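Side-chain contacts in putative 4-amino-4-deoxychorismate lyase (Thermus thermophilus, PDB 2ZGI), which binds pyridoxal 5'-phosphate and probably acts as a lyase, possibly on 4-amino-4-deoxychorismate: residues 41-44 and 45-49; 98-102 and 103-107. One frame throughout, in Å; residues are numbered along the deposited sequence.

Contact 1: residues 41-44 and 45-49; sequences HLAR and LRRHA. With PLP (pyridoxal-5'-phosphate), chain P; SO4 (sulfate ion), chain O.
R44 and H48, one turn apart on helix 38-51, pack together beside the cofactor's phosphate, which R44 binds. The imidazole lies beneath the aliphatic part of the arginine: R44 CG sits over one face of the H48 ring, a CH-pi contact 3.5 Å from the ring centroid. CG stands anti to the backbone N of R44 (chi1 -176°), which carries CG and CD across the ring, and a bend further out (chi3 73°) turns the guanidinium to the phosphate. The edge of the R44 guanidinium faces one oxygen of pyridoxal 5'-phosphate, with NH1 bonded to O3P at 2.6 Å; E181 O is a weak further partner of NH1. R44 NH2 reaches the same O3P at 3.2 Å, a weak second bond, and is also hydrogen-bonded to T26, which helps fix the rotation of the group. A long, planar, cationic side chain suits this place, since it can reach from the helix to the phosphate, while S218, I183 and T184 give further hydrogen bonds to the cofactor.

The backbone is ordinary alpha helix, with H48 N held by R44 O at 2.8 Å, so residues four apart share one face. On the next part of that surface, R47 folds back with its guanidinium face over R44 CA and A43 O. A43, being small, leaves room for it: its CB meets R47 NH1 at 3.7 Å. R47 NE points almost straight (177°) at O3 of a sulfate, probably from the crystallisation liquor, at 2.7 Å. H48 NE2 grips O4 of that sulfate at 2.7 Å, while Y125 meets the H48 ring edge-to-face.

Contact 2: residues 98-102 and 103-107; sequences APLPL and SLYRE
L102 and Y105 meet where the loop after strand 89-96 turns into helix 103-107. L102 O accepts a hydrogen bond from Y105 N at 3.1 Å. One residue earlier, P101 O takes L104 N at 3.0 Å in the same spacing, so two i to i+3 backbone bonds wind the chain into the helix. Proline suits this approach, because its nitrogen has no hydrogen that would need a partner, and its carbonyl does the bonding.

L102 buries mainly its main chain and CB: CB touches S103 N, while the rest of the exposed side chain takes little part. With CG anti to its carbonyl carbon (chi1 -67°), the Y105 ring lies back against the loop, its edge toward L102 O, which lies in the ring plane 3.8 Å from Y105 CD2. L100 crosses the tyrosine at about a right angle, CB resting 4.1 Å from Y105 CE2 and CD1 lying 3.9 Å from Y105 OH. The other methyl of this branched leucine, L100 CD2, meets L104 CD1 at 4.2 Å, and L223 of strand 223-224 touches L100, L104 and Y105 together.

The phenol group ties the helix to V220, between strands 212-217 and 223-224, through a hydrogen bond of Y105 OH with V220 O. Y105 OH also accepts a 2.8 Å hydrogen bond from a water O that itself accepts from L100 N. A phenylalanine here would probably keep much of the leucine packing but leave V220 O and this water without their hydroxyl mate. The chemistry thus implies that apolar packing of leucine and tyrosine carbon, joined by backbone bonds from P101 and L102 and by the water bridge from L100 N to Y105 OH, sets the loop against the helix.

How the contacts relate
Both contacts are local and belong to the same class-IV aminotransferase region, but they have no helix or strand in common and sit on opposite sides of the chain's centre, their centres about 30 Å apart and their nearest atoms about 14 Å. Contact 1 is mostly buried, runs along the middle of a long regular helix, and is rich in cationic and imidazole groups that meet anions, among them the cofactor phosphate. Contact 2 lies nearer the surface, where a loop enters a short helix, and relies on leucine, proline and tyrosine carbon with a few backbone bonds and one water. Of the two, contact 1 alone touches the cofactor; the side chain of Y105 is about 12 Å from the bound PLP.

Contact 1: residues 41-44 and 45-49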
ATOM      1  N   HIS D  41      -4.541 -27.542 -21.302  1.00 25.62           N
ATOM      2  CA  HIS D  41      -5.688 -26.708 -20.893  1.00 24.70           C
ATOM      3  C   HIS D  41      -6.635 -27.515 -20.022  1.00 24.71           C
ATOM      4  O   HIS D  41      -7.152 -27.027 -19.002  1.00 23.24           O
ATOM      5  CB  HIS D  41      -6.430 -26.161 -22.121  1.00 25.62           C
ATOM      6  CG  HIS D  41      -5.736 -25.004 -22.761  1.00 23.65           C
ATOM      7  ND1 HIS D  41      -5.885 -23.712 -22.307  1.00 23.31           N
ATOM      8  CD2 HIS D  41      -4.892 -24.941 -23.813  1.00 25.31           C
ATOM      9  CE1 HIS D  41      -5.164 -22.900 -23.057  1.00 23.87           C
ATOM     10  NE2 HIS D  41      -4.541 -23.622 -23.973  1.00 27.11           N
ATOM     11  N   LEU D  42      -6.866 -28.774 -20.390  1.00 24.73           N
ATOM     12  CA  LEU D  42      -7.789 -29.580 -19.570  1.00 24.74           C
ATOM     13  C   LEU D  42      -7.184 -29.957 -18.214  1.00 24.88           C
ATOM     14  O   LEU D  42      -7.878 -30.001 -17.212  1.00 24.27           O
ATOM     15  CB  LEU D  42      -8.304 -30.807 -20.331  1.00 25.47           C
ATOM     16  CG  LEU D  42      -9.112 -30.462 -21.595  1.00 27.92           C
ATOM     17  CD1 LEU D  42      -9.588 -31.739 -22.347  1.00 29.30           C
ATOM     18  CD2 LEU D  42     -10.299 -29.540 -21.277  1.00 26.78           C
ATOM     19  N   ALA D  43      -5.879 -30.220 -18.204  1.00 25.95           N
ATOM     20  CA  ALA D  43      -5.124 -30.456 -16.968  1.00 25.52           C
ATOM     21  C   ALA D  43      -5.197 -29.229 -16.052  1.00 25.67           C
ATOM     22  O   ALA D  43      -5.543 -29.342 -14.881  1.00 25.37           O
ATOM     23  CB  ALA D  43      -3.684 -30.769 -17.299  1.00 25.95           C
ATOM     24  N   ARG D  44      -4.881 -28.055 -16.590  1.00 26.08           N
ATOM     25  CA  ARG D  44      -4.961 -26.833 -15.775  1.00 26.14           C
ATOM     26  C   ARG D  44      -6.369 -26.572 -15.235  1.00 25.86           C
ATOM     27  O   ARG D  44      -6.535 -26.256 -14.055  1.00 26.29           O
ATOM     28  CB  ARG D  44      -4.481 -25.612 -16.558  1.00 26.42           C
ATOM     29  CG  ARG D  44      -4.475 -24.337 -15.678  1.00 25.16           C
ATOM     30  CD  ARG D  44      -3.783 -23.170 -16.355  1.00 25.39           C
ATOM     31  NE  ARG D  44      -4.629 -22.643 -17.417  1.00 26.51           N
ATOM     32  CZ  ARG D  44      -4.278 -21.665 -18.249  1.00 27.32           C
ATOM     33  NH1 ARG D  44      -3.067 -21.081 -18.152  1.00 25.96           N
ATOM     34  NH2 ARG D  44      -5.138 -21.290 -19.195  1.00 25.19           N
ATOM     35  N   LEU D  45      -7.373 -26.696 -16.110  1.00 26.37           N
ATOM     36  CA  LEU D  45      -8.769 -26.416 -15.764  1.00 24.67           C
ATOM     37  C   LEU D  45      -9.228 -27.312 -14.621  1.00 25.57           C
ATOM     38  O   LEU D  45      -9.846 -26.849 -13.660  1.00 23.94           O
ATOM     39  CB  LEU D  45      -9.687 -26.577 -17.008  1.00 25.60           C
ATOM     40  CG  LEU D  45     -11.165 -26.179 -16.871  1.00 23.45           C
ATOM     41  CD1 LEU D  45     -11.305 -24.665 -16.604  1.00 21.75           C
ATOM     42  CD2 LEU D  45     -12.028 -26.592 -18.095  1.00 24.13           C
ATOM     43  N   ARG D  46      -8.907 -28.606 -14.700  1.00 25.64           N
ATOM     44  CA  ARG D  46      -9.193 -29.511 -13.581  1.00 26.48           C
ATOM     45  C   ARG D  46      -8.460 -29.093 -12.301  1.00 26.04           C
ATOM     46  O   ARG D  46      -9.030 -29.184 -11.220  1.00 25.90           O
ATOM     47  CB  ARG D  46      -8.800 -30.958 -13.937  1.00 27.00           C
ATOM     48  CG  ARG D  46      -8.994 -31.982 -12.825  1.00 30.33           C
ATOM     49  CD  ARG D  46      -8.683 -33.376 -13.384  1.00 35.93           C
ATOM     50  NE  ARG D  46      -9.303 -34.398 -12.550  1.00 43.95           N
ATOM     51  CZ  ARG D  46      -8.755 -34.916 -11.446  1.00 47.13           C
ATOM     52  NH1 ARG D  46      -7.541 -34.528 -11.033  1.00 46.88           N
ATOM     53  NH2 ARG D  46      -9.431 -35.832 -10.748  1.00 48.22           N
ATOM     54  N   ARG D  47      -7.199 -28.677 -12.430  1.00 26.64           N
ATOM     55  CA  ARG D  47      -6.385 -28.272 -11.270  1.00 27.40           C
ATOM     56  C   ARG D  47      -6.981 -27.031 -10.597  1.00 27.21           C
ATOM     57  O   ARG D  47      -7.130 -26.971  -9.386  1.00 27.02           O
ATOM     58  CB  ARG D  47      -4.946 -27.967 -11.685  1.00 27.92           C
ATOM     59  CG  ARG D  47      -4.014 -29.193 -11.742  1.00 31.83           C
ATOM     60  CD  ARG D  47      -2.545 -28.793 -11.785  1.00 32.89           C
ATOM     61  NE  ARG D  47      -2.220 -27.919 -12.915  1.00 33.49           N
ATOM     62  CZ  ARG D  47      -1.815 -28.362 -14.104  1.00 35.95           C
ATOM     63  NH1 ARG D  47      -1.696 -29.677 -14.318  1.00 37.62           N
ATOM     64  NH2 ARG D  47      -1.516 -27.505 -15.070  1.00 35.55           N
ATOM     65  N   HIS D  48      -7.343 -26.051 -11.415  1.00 27.22           N
ATOM     66  CA  HIS D  48      -7.953 -24.830 -10.925  1.00 26.21           C
ATOM     67  C   HIS D  48      -9.318 -25.074 -10.261  1.00 26.99           C
ATOM     68  O   HIS D  48      -9.568 -24.586  -9.144  1.00 26.86           O
ATOM     69  CB  HIS D  48      -8.001 -23.813 -12.071  1.00 25.90           C
ATOM     70  CG  HIS D  48      -6.646 -23.277 -12.421  1.00 23.69           C
ATOM     71  ND1 HIS D  48      -6.445 -22.243 -13.307  1.00 26.88           N
ATOM     72  CD2 HIS D  48      -5.418 -23.623 -11.966  1.00 24.11           C
ATOM     73  CE1 HIS D  48      -5.149 -21.985 -13.398  1.00 27.57           C
ATOM     74  NE2 HIS D  48      -4.503 -22.821 -12.601  1.00 27.48           N
ATOM     75  N   ALA D  49     -10.168 -25.878 -10.903  1.00 26.44           N
ATOM     76  CA  ALA D  49     -11.444 -26.285 -10.308  1.00 27.39           C
ATOM     77  C   ALA D  49     -11.259 -26.985  -8.966  1.00 27.80           C
ATOM     78  O   ALA D  49     -11.891 -26.632  -7.975  1.00 27.31           O
ATOM     79  CB  ALA D  49     -12.257 -27.180 -11.306  1.00 26.84           C
TER
HETATM   80  N1  PLP P 248      -2.612 -13.776 -17.529  1.00 23.95           N
HETATM   81  C2  PLP P 248      -3.910 -13.824 -17.164  1.00 26.20           C
HETATM   82  C2A PLP P 248      -4.391 -12.936 -16.054  1.00 23.33           C
HETATM   83  C3  PLP P 248      -4.796 -14.679 -17.828  1.00 24.02           C
HETATM   84  O3  PLP P 248      -6.098 -14.693 -17.425  1.00 25.60           O
HETATM   85  C4  PLP P 248      -4.307 -15.506 -18.846  1.00 25.07           C
HETATM   86  C4A PLP P 248      -5.178 -16.497 -19.589  1.00 24.21           C
HETATM   87  C5  PLP P 248      -2.955 -15.457 -19.178  1.00 23.38           C
HETATM   88  C6  PLP P 248      -2.133 -14.568 -18.486  1.00 26.52           C
HETATM   89  C5A PLP P 248      -2.357 -16.290 -20.291  1.00 26.39           C
HETATM   90  O4P PLP P 248      -2.372 -17.700 -20.065  1.00 26.61           O
HETATM   91  P   PLP P 248      -2.285 -18.787 -21.238  1.00 26.49           P
HETATM   92  O1P PLP P 248      -0.935 -18.636 -21.894  1.00 24.81           O
HETATM   93  O2P PLP P 248      -3.379 -18.525 -22.250  1.00 27.97           O
HETATM   94  O3P PLP P 248      -2.492 -20.022 -20.425  1.00 24.24           O
HETATM   95  S   SO4 O 247      -1.366 -24.202 -12.766  1.00 49.51           S
HETATM   96  O1  SO4 O 247      -0.828 -23.846 -11.447  1.00 50.56           O
HETATM   97  O2  SO4 O 247      -0.339 -24.725 -13.653  1.00 48.74           O
HETATM   98  O3  SO4 O 247      -2.419 -25.217 -12.631  1.00 48.94           O
HETATM   99  O4  SO4 O 247      -1.880 -22.966 -13.371  1.00 50.19           O

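Contact 2: residues 98-102 and 103-107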
ATOM      1  N   ALA D  98      -9.837 -13.907 -34.902  1.00 31.44           N
ATOM      2  CA  ALA D  98      -9.199 -12.975 -35.825  1.00 31.73           C
ATOM      3  C   ALA D  98      -7.840 -12.538 -35.252  1.00 31.42           C
ATOM      4  O   ALA D  98      -7.762 -12.072 -34.105  1.00 31.91           O
ATOM      5  CB  ALA D  98     -10.098 -11.765 -36.102  1.00 31.79           C
ATOM      6  N   PRO D  99      -6.773 -12.706 -36.047  1.00 31.00           N
ATOM      7  CA  PRO D  99      -5.416 -12.368 -35.640  1.00 30.80           C
ATOM      8  C   PRO D  99      -5.195 -10.871 -35.519  1.00 30.23           C
ATOM      9  O   PRO D  99      -5.889 -10.066 -36.146  1.00 29.70           O
ATOM     10  CB  PRO D  99      -4.564 -12.880 -36.815  1.00 30.69           C
ATOM     11  CG  PRO D  99      -5.510 -12.891 -37.993  1.00 31.80           C
ATOM     12  CD  PRO D  99      -6.780 -13.375 -37.362  1.00 31.50           C
ATOM     13  N   LEU D 100      -4.174 -10.530 -34.751  1.00 30.48           N
ATOM     14  CA  LEU D 100      -3.640  -9.200 -34.722  1.00 30.38           C
ATOM     15  C   LEU D 100      -2.927  -8.967 -36.035  1.00 30.68           C
ATOM     16  O   LEU D 100      -2.521  -9.938 -36.703  1.00 30.74           O
ATOM     17  CB  LEU D 100      -2.641  -9.068 -33.559  1.00 30.32           C
ATOM     18  CG  LEU D 100      -3.207  -9.070 -32.132  1.00 28.56           C
ATOM     19  CD1 LEU D 100      -2.023  -9.209 -31.143  1.00 27.64           C
ATOM     20  CD2 LEU D 100      -4.047  -7.777 -31.887  1.00 30.80           C
ATOM     21  N   PRO D 101      -2.743  -7.687 -36.418  1.00 31.27           N
ATOM     22  CA  PRO D 101      -1.888  -7.430 -37.579  1.00 31.96           C
ATOM     23  C   PRO D 101      -0.500  -8.038 -37.415  1.00 32.80           C
ATOM     24  O   PRO D 101       0.132  -7.935 -36.333  1.00 31.66           O
ATOM     25  CB  PRO D 101      -1.803  -5.882 -37.629  1.00 31.99           C
ATOM     26  CG  PRO D 101      -3.036  -5.435 -36.973  1.00 31.97           C
ATOM     27  CD  PRO D 101      -3.276  -6.434 -35.848  1.00 30.78           C
ATOM     28  N   LEU D 102      -0.043  -8.676 -38.493  1.00 33.25           N
ATOM     29  CA  LEU D 102       1.272  -9.278 -38.562  1.00 33.79           C
ATOM     30  C   LEU D 102       2.405  -8.317 -38.162  1.00 34.61           C
ATOM     31  O   LEU D 102       3.375  -8.739 -37.528  1.00 33.54           O
ATOM     32  CB  LEU D 102       1.515  -9.835 -39.968  1.00 34.60           C
ATOM     33  CG  LEU D 102       2.744 -10.735 -40.172  1.00 34.39           C
ATOM     34  CD1 LEU D 102       2.754 -11.907 -39.165  1.00 33.67           C
ATOM     35  CD2 LEU D 102       2.789 -11.220 -41.619  1.00 34.06           C
ATOM     36  N   SER D 103       2.268  -7.034 -38.512  1.00 34.82           N
ATOM     37  CA  SER D 103       3.294  -6.041 -38.184  1.00 35.58           C
ATOM     38  C   SER D 103       3.544  -5.921 -36.686  1.00 35.08           C
ATOM     39  O   SER D 103       4.656  -5.615 -36.270  1.00 35.23           O
ATOM     40  CB  SER D 103       2.947  -4.674 -38.774  1.00 35.55           C
ATOM     41  OG  SER D 103       1.860  -4.098 -38.074  1.00 37.85           O
ATOM     42  N   LEU D 104       2.517  -6.169 -35.876  1.00 34.92           N
ATOM     43  CA  LEU D 104       2.662  -6.116 -34.418  1.00 34.49           C
ATOM     44  C   LEU D 104       3.709  -7.065 -33.862  1.00 34.80           C
ATOM     45  O   LEU D 104       4.332  -6.790 -32.826  1.00 34.25           O
ATOM     46  CB  LEU D 104       1.328  -6.397 -33.724  1.00 34.86           C
ATOM     47  CG  LEU D 104       0.293  -5.270 -33.700  1.00 33.88           C
ATOM     48  CD1 LEU D 104      -0.652  -5.437 -32.512  1.00 32.81           C
ATOM     49  CD2 LEU D 104       0.955  -3.887 -33.676  1.00 33.46           C
ATOM     50  N   TYR D 105       3.881  -8.196 -34.536  1.00 34.49           N
ATOM     51  CA  TYR D 105       4.854  -9.195 -34.105  1.00 34.88           C
ATOM     52  C   TYR D 105       6.271  -8.787 -34.506  1.00 36.02           C
ATOM     53  O   TYR D 105       7.235  -9.282 -33.931  1.00 36.05           O
ATOM     54  CB  TYR D 105       4.488 -10.579 -34.651  1.00 33.90           C
ATOM     55  CG  TYR D 105       3.203 -11.099 -34.044  1.00 31.30           C
ATOM     56  CD1 TYR D 105       3.234 -11.874 -32.889  1.00 29.82           C
ATOM     57  CD2 TYR D 105       1.960 -10.779 -34.596  1.00 28.73           C
ATOM     58  CE1 TYR D 105       2.055 -12.343 -32.298  1.00 28.40           C
ATOM     59  CE2 TYR D 105       0.766 -11.241 -34.004  1.00 30.13           C
ATOM     60  CZ  TYR D 105       0.836 -12.034 -32.845  1.00 27.84           C
ATOM     61  OH  TYR D 105      -0.309 -12.518 -32.224  1.00 28.79           O
ATOM     62  N   ARG D 106       6.364  -7.885 -35.486  1.00 37.13           N
ATOM     63  CA  ARG D 106       7.640  -7.355 -35.965  1.00 38.88           C
ATOM     64  C   ARG D 106       8.020  -6.089 -35.221  1.00 38.80           C
ATOM     65  O   ARG D 106       9.145  -5.959 -34.738  1.00 39.20           O
ATOM     66  CB  ARG D 106       7.554  -7.020 -37.450  1.00 39.58           C
ATOM     67  CG  ARG D 106       7.728  -8.189 -38.417  1.00 43.34           C
ATOM     68  CD  ARG D 106       7.771  -7.652 -39.862  1.00 48.78           C
ATOM     69  NE  ARG D 106       8.602  -6.446 -39.951  1.00 52.03           N
ATOM     70  CZ  ARG D 106       8.136  -5.201 -40.056  1.00 54.01           C
ATOM     71  NH1 ARG D 106       6.828  -4.965 -40.110  1.00 55.84           N
ATOM     72  NH2 ARG D 106       8.987  -4.181 -40.110  1.00 55.89           N
ATOM     73  N   GLU D 107       7.061  -5.174 -35.128  1.00 38.49           N
ATOM     74  CA  GLU D 107       7.248  -3.840 -34.539  1.00 38.91           C
ATOM     75  C   GLU D 107       6.882  -3.712 -33.042  1.00 38.18           C
ATOM     76  O   GLU D 107       7.244  -2.727 -32.377  1.00 38.26           O
ATOM     77  CB  GLU D 107       6.480  -2.817 -35.384  1.00 39.07           C
ATOM     78  CG  GLU D 107       6.851  -2.929 -36.867  1.00 43.54           C
ATOM     79  CD  GLU D 107       5.873  -2.236 -37.820  1.00 49.30           C
ATOM     80  OE1 GLU D 107       4.908  -1.579 -37.355  1.00 50.93           O
ATOM     81  OE2 GLU D 107       6.080  -2.348 -39.057  1.00 52.32           O
TER
HETATM   82  O   HOH W   1      -2.719 -12.692 -33.660  1.00 35.50           O